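Local coordinates for DTDP-4-dehydrorhamnose reductase, rfbD ortholog (Clostridium acetobutylicum, PDB 1VL0), which probably catalyses the NADPH- or NADH-dependent reduction of dTDP-6-deoxy-L-lyxo-4-hexulose to dTDP-L-rhamnose, closing the pathway to that activated sugar, at residues Gly25-Lys30 with Thr195-Leu200; Gln45-Thr50 with Asn56-Glu61; Glu183-His188 with Thr248-Arg253. All blocks are in the same frame, centred on the assembly; numbering follows the deposited sequence.

Contact 2 lies nearest the bound dinucleotide and contact 3 farthest from it. Contact 2 (45-50 with 56-61) touches it, gripping the adenine at one end, while contact 1 (25-30 with 195-200) lies near its diphosphate, with the side chain of Thr-197 about 5 Å from the ligand. Contact 3 (183-188 with 248-253) lies on the surface, the side chain of Val-187 about 13 Å from the cofactor. Centres of contacts 1 and 2 are about 23 Å apart, those of contacts 2 and 3 about 41 Å, on opposite sides of the chain's centre. Along the chain, contact 2 is nested within the loop closed by contact 1, whereas the segments of contacts 1 and 3 alternate.

Contact 1 (Gly25-Lys30 with Thr195-Leu200); sequences GREIQK and TSTVDL
Glu-27 of helix 23-32 lies against Thr-197 and Val-198, the first residues of helix 197-210, so that the first helix of the Rossmann fold meets a helix that begins far along the chain, with 164 residues between the two segments. The contact is one of packing, with no hydrogen bond between the two segments. The aliphatic part of the glutamate does most of the touching: CB of Glu-27 is 3.7 Å from OG1 of Thr-197, and CG of Glu-27 comes to 3.4 Å from the carbonyl O of Thr-197. A long side chain with two methylenes suits this place, because it can cover a helix start with carbon and still carry its charge onward.

The chain runs out with CG anti to the backbone N (chi1 -176°) and then bends at chi2 (61°), which brings the carboxylate over Val-198. Its polar bonding is made within its own helix, where OE2 accepts from the amide of Gln-31; the same amide also donates to the carbonyl of Val-198, making a polar bridge between the helices.

The start of the second helix is capped. Ser-196 is the N-cap, a natural place for a short hydroxyl, and its OG accepts from Val-198 N at 3.2 Å. Thr-197 also packs on Gln-23, which binds NADH. At the outer end of the contact, CG2 of Val-198 stands 3.6 Å from OE2 of Glu-27.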
loop_
_atom_site.group_PDB
_atom_site.type_symbol
_atom_site.label_atom_id
_atom_site.label_comp_id
_atom_site.label_asym_id
_atom_site.label_seq_id
_atom_site.Cartn_x
_atom_site.Cartn_y
_atom_site.Cartn_z
ATOM N N GLY A 25 -25.129 4.616 11.528
ATOM C CA GLY A 25 -25.993 3.772 10.719
ATOM C C GLY A 25 -27.417 4.314 10.689
ATOM O O GLY A 25 -28.022 4.428 9.638
ATOM N N ARG A 26 -27.924 4.694 11.856
ATOM C CA ARG A 26 -29.252 5.319 11.966
ATOM C C ARG A 26 -29.356 6.646 11.230
ATOM O O ARG A 26 -30.351 6.903 10.576
ATOM C CB ARG A 26 -29.642 5.529 13.422
ATOM C CG ARG A 26 -29.993 4.263 14.128
ATOM C CD ARG A 26 -30.213 4.455 15.601
ATOM N NE ARG A 26 -30.694 3.251 16.243
ATOM C CZ ARG A 26 -31.766 3.165 17.007
ATOM N NH1 ARG A 26 -32.513 4.223 17.246
ATOM N NH2 ARG A 26 -32.118 1.995 17.519
ATOM N N GLU A 27 -28.335 7.490 11.331
ATOM C CA GLU A 27 -28.387 8.759 10.668
ATOM C C GLU A 27 -28.367 8.631 9.143
ATOM O O GLU A 27 -29.082 9.359 8.434
ATOM C CB GLU A 27 -27.324 9.680 11.189
ATOM C CG GLU A 27 -27.376 11.097 10.612
ATOM C CD GLU A 27 -28.671 11.895 10.873
ATOM O OE1 GLU A 27 -29.439 11.639 11.857
ATOM O OE2 GLU A 27 -28.940 12.834 10.086
ATOM N N ILE A 28 -27.591 7.679 8.625
ATOM C CA ILE A 28 -27.525 7.477 7.198
ATOM C C ILE A 28 -28.877 6.989 6.690
ATOM O O ILE A 28 -29.369 7.454 5.661
ATOM C CB ILE A 28 -26.426 6.484 6.877
ATOM C CG1 ILE A 28 -25.057 7.145 7.117
ATOM C CG2 ILE A 28 -26.525 6.017 5.430
ATOM C CD1 ILE A 28 -23.848 6.273 6.842
ATOM N N GLN A 29 -29.479 6.052 7.412
ATOM C CA GLN A 29 -30.820 5.583 7.031
ATOM C C GLN A 29 -31.783 6.772 6.955
ATOM O O GLN A 29 -32.530 6.902 6.005
ATOM C CB GLN A 29 -31.332 4.558 8.032
ATOM C CG GLN A 29 -30.630 3.272 7.912
ATOM C CD GLN A 29 -31.171 2.214 8.820
ATOM O OE1 GLN A 29 -30.593 1.927 9.884
ATOM N NE2 GLN A 29 -32.269 1.626 8.419
ATOM N N LYS A 30 -31.701 7.660 7.951
ATOM C CA LYS A 30 -32.576 8.813 8.037
ATOM C C LYS A 30 -32.353 9.798 6.882
ATOM O O LYS A 30 -33.322 10.251 6.265
ATOM C CB LYS A 30 -32.379 9.491 9.378
ATOM C CG LYS A 30 -33.195 10.733 9.614
ATOM C CD LYS A 30 -33.138 11.068 11.101
ATOM C CE LYS A 30 -33.474 12.516 11.390
ATOM N NZ LYS A 30 -33.358 12.760 12.868
ATOM N N THR A 195 -18.269 15.808 17.043
ATOM C CA THR A 195 -18.785 15.614 15.720
ATOM C C THR A 195 -20.119 14.960 15.757
ATOM O O THR A 195 -20.303 13.969 16.457
ATOM C CB THR A 195 -17.792 14.773 14.867
ATOM O OG1 THR A 195 -16.564 15.505 14.766
ATOM C CG2 THR A 195 -18.277 14.602 13.411
ATOM N N SER A 196 -21.065 15.590 15.065
ATOM C CA SER A 196 -22.451 15.080 14.999
ATOM C C SER A 196 -22.510 14.090 13.877
ATOM O O SER A 196 -21.902 14.316 12.865
ATOM C CB SER A 196 -23.465 16.228 14.702
ATOM O OG SER A 196 -24.799 15.695 14.576
ATOM N N THR A 197 -23.319 13.037 14.003
ATOM C CA THR A 197 -23.538 12.109 12.889
ATOM C C THR A 197 -24.225 12.757 11.707
ATOM O O THR A 197 -24.196 12.248 10.583
ATOM C CB THR A 197 -24.390 10.895 13.317
ATOM O OG1 THR A 197 -25.577 11.334 14.022
ATOM C CG2 THR A 197 -23.631 10.032 14.291
ATOM N N VAL A 198 -24.906 13.860 11.938
ATOM C CA VAL A 198 -25.619 14.523 10.851
ATOM C C VAL A 198 -24.604 14.995 9.837
ATOM O O VAL A 198 -24.811 14.850 8.651
ATOM C CB VAL A 198 -26.425 15.750 11.367
ATOM C CG1 VAL A 198 -26.963 16.617 10.194
ATOM C CG2 VAL A 198 -27.555 15.264 12.283
ATOM N N ASP A 199 -23.533 15.632 10.324
ATOM C CA ASP A 199 -22.478 16.152 9.435
ATOM C C ASP A 199 -21.651 15.024 8.792
ATOM O O ASP A 199 -21.235 15.146 7.656
ATOM C CB ASP A 199 -21.533 17.046 10.243
ATOM C CG ASP A 199 -22.233 18.275 10.750
ATOM O OD1 ASP A 199 -22.888 18.136 11.810
ATOM O OD2 ASP A 199 -22.235 19.372 10.103
ATOM N N LEU A 200 -21.373 13.968 9.572
ATOM C CA LEU A 200 -20.616 12.840 9.097
ATOM C C LEU A 200 -21.373 12.144 7.982
ATOM O O LEU A 200 -20.819 11.829 6.948
ATOM C CB LEU A 200 -20.305 11.863 10.247
ATOM C CG LEU A 200 -19.534 10.578 9.825
ATOM C CD1 LEU A 200 -18.216 10.852 9.079
ATOM C CD2 LEU A 200 -19.316 9.752 11.092
#

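Contact 2 (Gln45-Thr50 with Asn56-Glu61); sequences QDLDIT and NKFFNE. With NAI (1,4-dihydronicotinamide adenine dinucleotide), chain D.
Leu-47 reaches from the loop after strand 37-42 to Phe-58 on helix 52-62, and the pair carries most of the contact. CB of Leu-47 leaves the backbone toward the helix, and CG stands anti to the backbone N (chi1 -180°), which carries the fork at the end out to the phenylalanine. There the two methyls divide the work. CD1 meets the root of the aromatic side chain, 4.0 Å from CB of Phe-58. CD2 lies over one face of the ring in a CH-pi contact, 4.1 Å from the centroid of the Phe-58 ring, offset toward its rim and 16° off the ring normal. A branched aliphatic end suits this task, since one methyl can lie on the ring while the other fills the angle beside its stem. Phe-58 in turn packs on Leu-16, Ile-40 and Thr-42, and so covers neighbouring strands of the sheet, and Lys-62 makes a cation-pi contact with it.

The loop and helix belong to the NAD(P)-binding Rossmann fold, in which the loop after the second strand runs past the adenosine half of the cofactor. Here the residues following Leu-47 recognise the base. OD1 of Asp-48 accepts from the adenine amino group N6A at 3.0 Å. The backbone N of Ile-49 donates to the adenine N1A at 3.3 Å in an almost straight bond (177°). An aspartate suits the first role because adenine presents a donor there.

The same oxygen closes an Asx turn: Thr-50 N donates to OD1 of Asp-48 at 3.1 Å, and Thr-50 OG1 donates to it at 2.8 Å. Both threonine donors come from the same face, above the carboxylate plane, and together with the adenine amino group they give OD1 of Asp-48 three donors.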
loop_
_atom_site.group_PDB
_atom_site.type_symbol
_atom_site.label_atom_id
_atom_site.label_comp_id
_atom_site.label_asym_id
_atom_site.label_seq_id
_atom_site.Cartn_x
_atom_site.Cartn_y
_atom_site.Cartn_z
ATOM N N GLN A 45 -26.952 -9.574 13.833
ATOM C CA GLN A 45 -27.887 -10.688 13.773
ATOM C C GLN A 45 -28.388 -10.966 12.339
ATOM O O GLN A 45 -28.934 -12.052 12.071
ATOM C CB GLN A 45 -29.048 -10.447 14.742
ATOM C CG GLN A 45 -30.020 -9.319 14.343
ATOM C CD GLN A 45 -29.547 -7.926 14.704
ATOM O OE1 GLN A 45 -28.585 -7.743 15.489
ATOM N NE2 GLN A 45 -30.234 -6.927 14.140
ATOM N N ASP A 46 -28.178 -10.014 11.425
ATOM C CA ASP A 46 -28.555 -10.174 10.006
ATOM C C ASP A 46 -27.374 -10.568 9.122
ATOM O O ASP A 46 -27.524 -11.286 8.130
ATOM C CB ASP A 46 -29.108 -8.878 9.424
ATOM C CG ASP A 46 -30.080 -8.170 10.353
ATOM O OD1 ASP A 46 -31.203 -8.701 10.541
ATOM O OD2 ASP A 46 -29.796 -7.060 10.917
ATOM N N LEU A 47 -26.219 -10.020 9.460
ATOM C CA LEU A 47 -24.978 -10.289 8.776
ATOM C C LEU A 47 -23.840 -9.997 9.719
ATOM O O LEU A 47 -23.583 -8.843 10.063
ATOM C CB LEU A 47 -24.807 -9.376 7.547
ATOM C CG LEU A 47 -23.518 -9.594 6.753
ATOM C CD1 LEU A 47 -23.441 -11.002 6.226
ATOM C CD2 LEU A 47 -23.417 -8.604 5.614
ATOM N N ASP A 48 -23.164 -11.057 10.107
ATOM C CA ASP A 48 -21.952 -10.970 10.903
ATOM C C ASP A 48 -20.771 -10.755 9.973
ATOM O O ASP A 48 -20.361 -11.642 9.249
ATOM C CB ASP A 48 -21.779 -12.272 11.681
ATOM C CG ASP A 48 -20.583 -12.231 12.609
ATOM O OD1 ASP A 48 -19.793 -11.265 12.531
ATOM O OD2 ASP A 48 -20.371 -13.109 13.462
ATOM N N ILE A 49 -20.224 -9.554 9.984
ATOM C CA ILE A 49 -19.201 -9.194 9.034
ATOM C C ILE A 49 -17.868 -9.913 9.257
ATOM O O ILE A 49 -17.040 -9.899 8.364
ATOM C CB ILE A 49 -18.988 -7.656 8.973
ATOM C CG1 ILE A 49 -18.295 -7.115 10.234
ATOM C CG2 ILE A 49 -20.311 -6.919 8.710
ATOM C CD1 ILE A 49 -17.988 -5.611 10.112
ATOM N N THR A 50 -17.676 -10.552 10.417
ATOM C CA THR A 50 -16.434 -11.251 10.711
ATOM C C THR A 50 -16.393 -12.649 10.104
ATOM O O THR A 50 -15.349 -13.292 10.155
ATOM C CB THR A 50 -16.182 -11.396 12.218
ATOM O OG1 THR A 50 -17.184 -12.228 12.806
ATOM C CG2 THR A 50 -16.325 -10.087 12.919
ATOM N N ASN A 56 -19.548 -13.312 1.888
ATOM C CA ASN A 56 -19.496 -13.611 0.455
ATOM C C ASN A 56 -20.855 -13.970 -0.113
ATOM O O ASN A 56 -21.243 -13.475 -1.150
ATOM C CB ASN A 56 -18.489 -14.733 0.121
ATOM C CG ASN A 56 -17.048 -14.366 0.463
ATOM O OD1 ASN A 56 -16.720 -13.215 0.730
ATOM N ND2 ASN A 56 -16.183 -15.371 0.479
ATOM N N LYS A 57 -21.563 -14.847 0.576
ATOM C CA LYS A 57 -22.873 -15.287 0.126
ATOM C C LYS A 57 -23.859 -14.132 0.040
ATOM O O LYS A 57 -24.614 -14.018 -0.903
ATOM C CB LYS A 57 -23.419 -16.344 1.088
ATOM C CG LYS A 57 -24.678 -17.041 0.570
ATOM C CD LYS A 57 -25.613 -17.440 1.695
ATOM C CE LYS A 57 -25.181 -18.716 2.363
ATOM N NZ LYS A 57 -25.841 -19.884 1.713
ATOM N N PHE A 58 -23.859 -13.293 1.053
ATOM C CA PHE A 58 -24.765 -12.145 1.126
ATOM C C PHE A 58 -24.538 -11.219 -0.075
ATOM O O PHE A 58 -25.470 -10.850 -0.795
ATOM C CB PHE A 58 -24.523 -11.386 2.439
ATOM C CG PHE A 58 -25.571 -10.369 2.754
ATOM C CD1 PHE A 58 -25.523 -9.104 2.163
ATOM C CD2 PHE A 58 -26.614 -10.669 3.648
ATOM C CE1 PHE A 58 -26.478 -8.148 2.452
ATOM C CE2 PHE A 58 -27.567 -9.716 3.950
ATOM C CZ PHE A 58 -27.504 -8.456 3.352
ATOM N N PHE A 59 -23.282 -10.851 -0.298
ATOM C CA PHE A 59 -22.970 -9.988 -1.452
ATOM C C PHE A 59 -23.311 -10.624 -2.797
ATOM O O PHE A 59 -23.810 -9.962 -3.691
ATOM C CB PHE A 59 -21.512 -9.614 -1.428
ATOM C CG PHE A 59 -21.219 -8.413 -0.563
ATOM C CD1 PHE A 59 -21.294 -8.495 0.813
ATOM C CD2 PHE A 59 -20.888 -7.199 -1.132
ATOM C CE1 PHE A 59 -20.975 -7.364 1.617
ATOM C CE2 PHE A 59 -20.651 -6.082 -0.349
ATOM C CZ PHE A 59 -20.680 -6.178 1.020
ATOM N N ASN A 60 -23.023 -11.913 -2.944
ATOM C CA ASN A 60 -23.296 -12.603 -4.206
ATOM C C ASN A 60 -24.796 -12.671 -4.498
ATOM O O ASN A 60 -25.170 -12.606 -5.659
ATOM C CB ASN A 60 -22.688 -14.006 -4.233
ATOM C CG ASN A 60 -21.154 -13.988 -4.247
ATOM O OD1 ASN A 60 -20.527 -12.986 -4.554
ATOM N ND2 ASN A 60 -20.555 -15.121 -3.932
ATOM N N GLU A 61 -25.616 -12.759 -3.451
ATOM C CA GLU A 61 -27.080 -12.831 -3.594
ATOM C C GLU A 61 -27.706 -11.443 -3.728
ATOM O O GLU A 61 -28.545 -11.232 -4.611
ATOM C CB GLU A 61 -27.707 -13.608 -2.411
ATOM C CG GLU A 61 -27.257 -15.076 -2.389
ATOM C CD GLU A 61 -27.817 -15.941 -1.236
ATOM O OE1 GLU A 61 -28.345 -15.403 -0.222
ATOM O OE2 GLU A 61 -27.685 -17.190 -1.352
HETATM P PA NAI D . -22.042 2.372 17.386
HETATM O O1A NAI D . -21.258 1.720 18.490
HETATM O O2A NAI D . -23.092 3.343 17.868
HETATM O O5B NAI D . -22.597 1.188 16.456
HETATM C C5B NAI D . -21.667 0.227 15.994
HETATM C C4B NAI D . -22.379 -1.031 15.515
HETATM O O4B NAI D . -21.441 -2.101 15.413
HETATM C C3B NAI D . -23.462 -1.573 16.445
HETATM O O3B NAI D . -24.737 -1.454 15.845
HETATM C C2B NAI D . -23.034 -3.036 16.635
HETATM O O2B NAI D . -24.089 -3.951 16.897
HETATM C C1B NAI D . -22.267 -3.246 15.325
HETATM N N9A NAI D . -21.528 -4.508 15.136
HETATM C C8A NAI D . -20.683 -5.073 16.050
HETATM N N7A NAI D . -20.219 -6.231 15.539
HETATM C C5A NAI D . -20.761 -6.447 14.318
HETATM C C6A NAI D . -20.608 -7.486 13.398
HETATM N N6A NAI D . -19.830 -8.525 13.659
HETATM N N1A NAI D . -21.295 -7.435 12.206
HETATM C C2A NAI D . -22.124 -6.344 11.925
HETATM N N3A NAI D . -22.300 -5.335 12.839
HETATM C C4A NAI D . -21.610 -5.365 14.034
HETATM O O3 NAI D . -20.999 3.055 16.377
HETATM P PN NAI D . -20.891 4.623 15.989
HETATM O O1N NAI D . -21.807 4.953 14.880
HETATM O O2N NAI D . -20.746 5.399 17.241
HETATM O O5D NAI D . -19.480 4.556 15.199
HETATM C C5D NAI D . -19.496 4.520 13.778
HETATM C C4D NAI D . -18.080 4.477 13.264
HETATM O O4D NAI D . -17.321 5.620 13.712
HETATM C C3D NAI D . -17.331 3.225 13.717
HETATM O O3D NAI D . -16.764 2.706 12.547
HETATM C C2D NAI D . -16.274 3.716 14.705
HETATM O O2D NAI D . -15.043 3.002 14.763
HETATM C C1D NAI D . -16.063 5.146 14.194
HETATM N N1N NAI D . -15.610 6.079 15.223
HETATM C C2N NAI D . -16.498 6.478 16.197
HETATM C C3N NAI D . -16.055 7.389 17.154
HETATM C C7N NAI D . -16.836 7.591 18.417
HETATM O O7N NAI D . -16.526 8.719 19.192
HETATM N N7N NAI D . -17.790 6.722 18.776
HETATM C C4N NAI D . -14.742 7.876 17.104
HETATM C C5N NAI D . -13.854 7.461 16.111
HETATM C C6N NAI D . -14.330 6.547 15.176
#

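Contact 3 (Glu183-His188 with Thr248-Arg253); sequences ELKVVH and TEEFPR
Lys-185, on strand 183-187, extends its side chain past the edge of Phe-251 and toward Glu-250 in the loop that follows strand 242-246. CD of Lys-185 meets the edge of the Phe-251 ring, 3.9 Å from CE2 and near the ring plane, and the two side chains cross at about a right angle. Beyond it, NZ of Lys-185 forms a long salt bridge with OE1 of Glu-250, at 3.8 Å. With CG opposite the carbonyl carbon (chi1 -71°), the lysine runs on fully extended, which lets NZ reach that far. A lysine suits such a surface position, since one of its methylenes can touch an aromatic edge while its charge reaches toward an acid. Further along the strand, CG1 of Val-187 lies 4.0 Å from CA of Thr-248, apolar contact by a compact branched side chain.

What presents the loop residues is a type I beta turn from Thr-248 to Phe-251, closed by a weak backbone bond. The hydroxyl of Thr-248 is bonded outside the contact to Asp-189 and Gln-190, tying the turn to the chain just after strand 183-187.

That strand pairs in parallel with strand 242-246 in a small two-stranded sheet. Val-186 and Val-187 pack on Trp-226 at the start of helix 226-237, and Leu-184 and Val-186 also touch helix 170-180.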
loop_
_atom_site.group_PDB
_atom_site.type_symbol
_atom_site.label_atom_id
_atom_site.label_comp_id
_atom_site.label_asym_id
_atom_site.label_seq_id
_atom_site.Cartn_x
_atom_site.Cartn_y
_atom_site.Cartn_z
ATOM N N GLU A 183 -21.089 18.692 41.084
ATOM C CA GLU A 183 -19.896 18.993 40.310
ATOM C C GLU A 183 -19.280 17.779 39.628
ATOM O O GLU A 183 -19.476 16.629 40.036
ATOM C CB GLU A 183 -18.868 19.719 41.172
ATOM C CG GLU A 183 -18.011 18.838 42.064
ATOM N N LEU A 184 -18.566 18.069 38.542
ATOM C CA LEU A 184 -17.903 17.060 37.733
ATOM C C LEU A 184 -16.485 17.527 37.432
ATOM O O LEU A 184 -16.206 18.726 37.397
ATOM C CB LEU A 184 -18.680 16.805 36.431
ATOM C CG LEU A 184 -20.098 16.233 36.559
ATOM C CD1 LEU A 184 -20.809 16.306 35.221
ATOM C CD2 LEU A 184 -20.098 14.771 37.072
ATOM N N LYS A 185 -15.594 16.560 37.274
ATOM C CA LYS A 185 -14.248 16.766 36.720
ATOM C C LYS A 185 -14.207 16.185 35.317
ATOM O O LYS A 185 -14.614 15.038 35.111
ATOM C CB LYS A 185 -13.196 16.087 37.594
ATOM C CG LYS A 185 -12.988 16.772 38.926
ATOM C CD LYS A 185 -11.879 16.071 39.724
ATOM C CE LYS A 185 -11.709 16.685 41.107
ATOM N NZ LYS A 185 -10.495 16.148 41.820
ATOM N N VAL A 186 -13.774 17.007 34.357
ATOM C CA VAL A 186 -13.665 16.594 32.950
ATOM C C VAL A 186 -12.274 16.984 32.415
ATOM O O VAL A 186 -11.792 18.078 32.679
ATOM C CB VAL A 186 -14.794 17.217 32.078
ATOM C CG1 VAL A 186 -14.729 16.708 30.642
ATOM C CG2 VAL A 186 -16.150 16.890 32.621
ATOM N N VAL A 187 -11.631 16.091 31.671
ATOM C CA VAL A 187 -10.274 16.349 31.172
ATOM C C VAL A 187 -10.216 17.541 30.252
ATOM O O VAL A 187 -11.027 17.665 29.318
ATOM C CB VAL A 187 -9.607 15.144 30.418
ATOM C CG1 VAL A 187 -9.226 14.063 31.393
ATOM C CG2 VAL A 187 -10.492 14.576 29.303
ATOM N N HIS A 188 -9.266 18.421 30.541
ATOM C CA HIS A 188 -8.999 19.619 29.734
ATOM C C HIS A 188 -7.683 19.510 28.891
ATOM O O HIS A 188 -7.349 20.384 28.078
ATOM C CB HIS A 188 -8.928 20.830 30.661
ATOM C CG HIS A 188 -9.090 22.141 29.967
ATOM N ND1 HIS A 188 -9.889 22.306 28.851
ATOM C CD2 HIS A 188 -8.584 23.361 30.251
ATOM C CE1 HIS A 188 -9.854 23.571 28.471
ATOM N NE2 HIS A 188 -9.073 24.231 29.306
ATOM N N THR A 248 -5.416 14.156 32.540
ATOM C CA THR A 248 -5.551 12.755 32.179
ATOM C C THR A 248 -4.980 11.831 33.266
ATOM O O THR A 248 -5.512 10.731 33.485
ATOM C CB THR A 248 -4.852 12.536 30.819
ATOM O OG1 THR A 248 -5.572 13.248 29.790
ATOM C CG2 THR A 248 -4.902 11.067 30.374
ATOM N N GLU A 249 -3.920 12.284 33.943
ATOM C CA GLU A 249 -3.233 11.476 34.974
ATOM C C GLU A 249 -4.110 11.214 36.184
ATOM O O GLU A 249 -3.966 10.199 36.857
ATOM C CB GLU A 249 -1.921 12.149 35.431
ATOM C CG GLU A 249 -0.780 12.039 34.426
ATOM N N GLU A 250 -5.013 12.139 36.446
ATOM C CA GLU A 250 -5.905 12.060 37.588
ATOM C C GLU A 250 -6.883 10.876 37.553
ATOM O O GLU A 250 -7.278 10.363 38.611
ATOM C CB GLU A 250 -6.677 13.369 37.700
ATOM C CG GLU A 250 -6.056 14.372 38.635
ATOM C CD GLU A 250 -6.753 15.709 38.525
ATOM O OE1 GLU A 250 -7.922 15.767 38.990
ATOM O OE2 GLU A 250 -6.146 16.673 37.969
ATOM N N PHE A 251 -7.262 10.428 36.358
ATOM C CA PHE A 251 -8.295 9.395 36.219
ATOM C C PHE A 251 -7.936 8.374 35.112
ATOM O O PHE A 251 -8.504 8.395 34.014
ATOM C CB PHE A 251 -9.633 10.118 36.016
ATOM C CG PHE A 251 -10.258 10.605 37.299
ATOM C CD1 PHE A 251 -10.568 9.729 38.337
ATOM C CD2 PHE A 251 -10.449 11.981 37.499
ATOM C CE1 PHE A 251 -11.105 10.207 39.551
ATOM C CE2 PHE A 251 -10.985 12.470 38.696
ATOM C CZ PHE A 251 -11.314 11.580 39.727
ATOM N N PRO A 252 -6.980 7.485 35.419
ATOM C CA PRO A 252 -6.324 6.635 34.405
ATOM C C PRO A 252 -7.185 5.507 33.835
ATOM O O PRO A 252 -8.063 4.976 34.517
ATOM C CB PRO A 252 -5.123 6.058 35.163
ATOM C CG PRO A 252 -5.546 6.041 36.598
ATOM C CD PRO A 252 -6.465 7.212 36.776
ATOM N N ARG A 253 -6.926 5.156 32.576
ATOM C CA ARG A 253 -7.695 4.115 31.875
ATOM C C ARG A 253 -6.779 3.138 31.149
ATOM O O ARG A 253 -5.637 3.476 30.859
ATOM C CB ARG A 253 -8.609 4.745 30.834
ATOM C CG ARG A 253 -9.769 5.603 31.327
ATOM C CD ARG A 253 -10.824 4.960 32.188
ATOM N NE ARG A 253 -12.008 4.771 31.343
ATOM C CZ ARG A 253 -12.695 5.771 30.748
ATOM N NH1 ARG A 253 -12.341 7.049 30.917
ATOM N NH2 ARG A 253 -13.747 5.497 29.973
#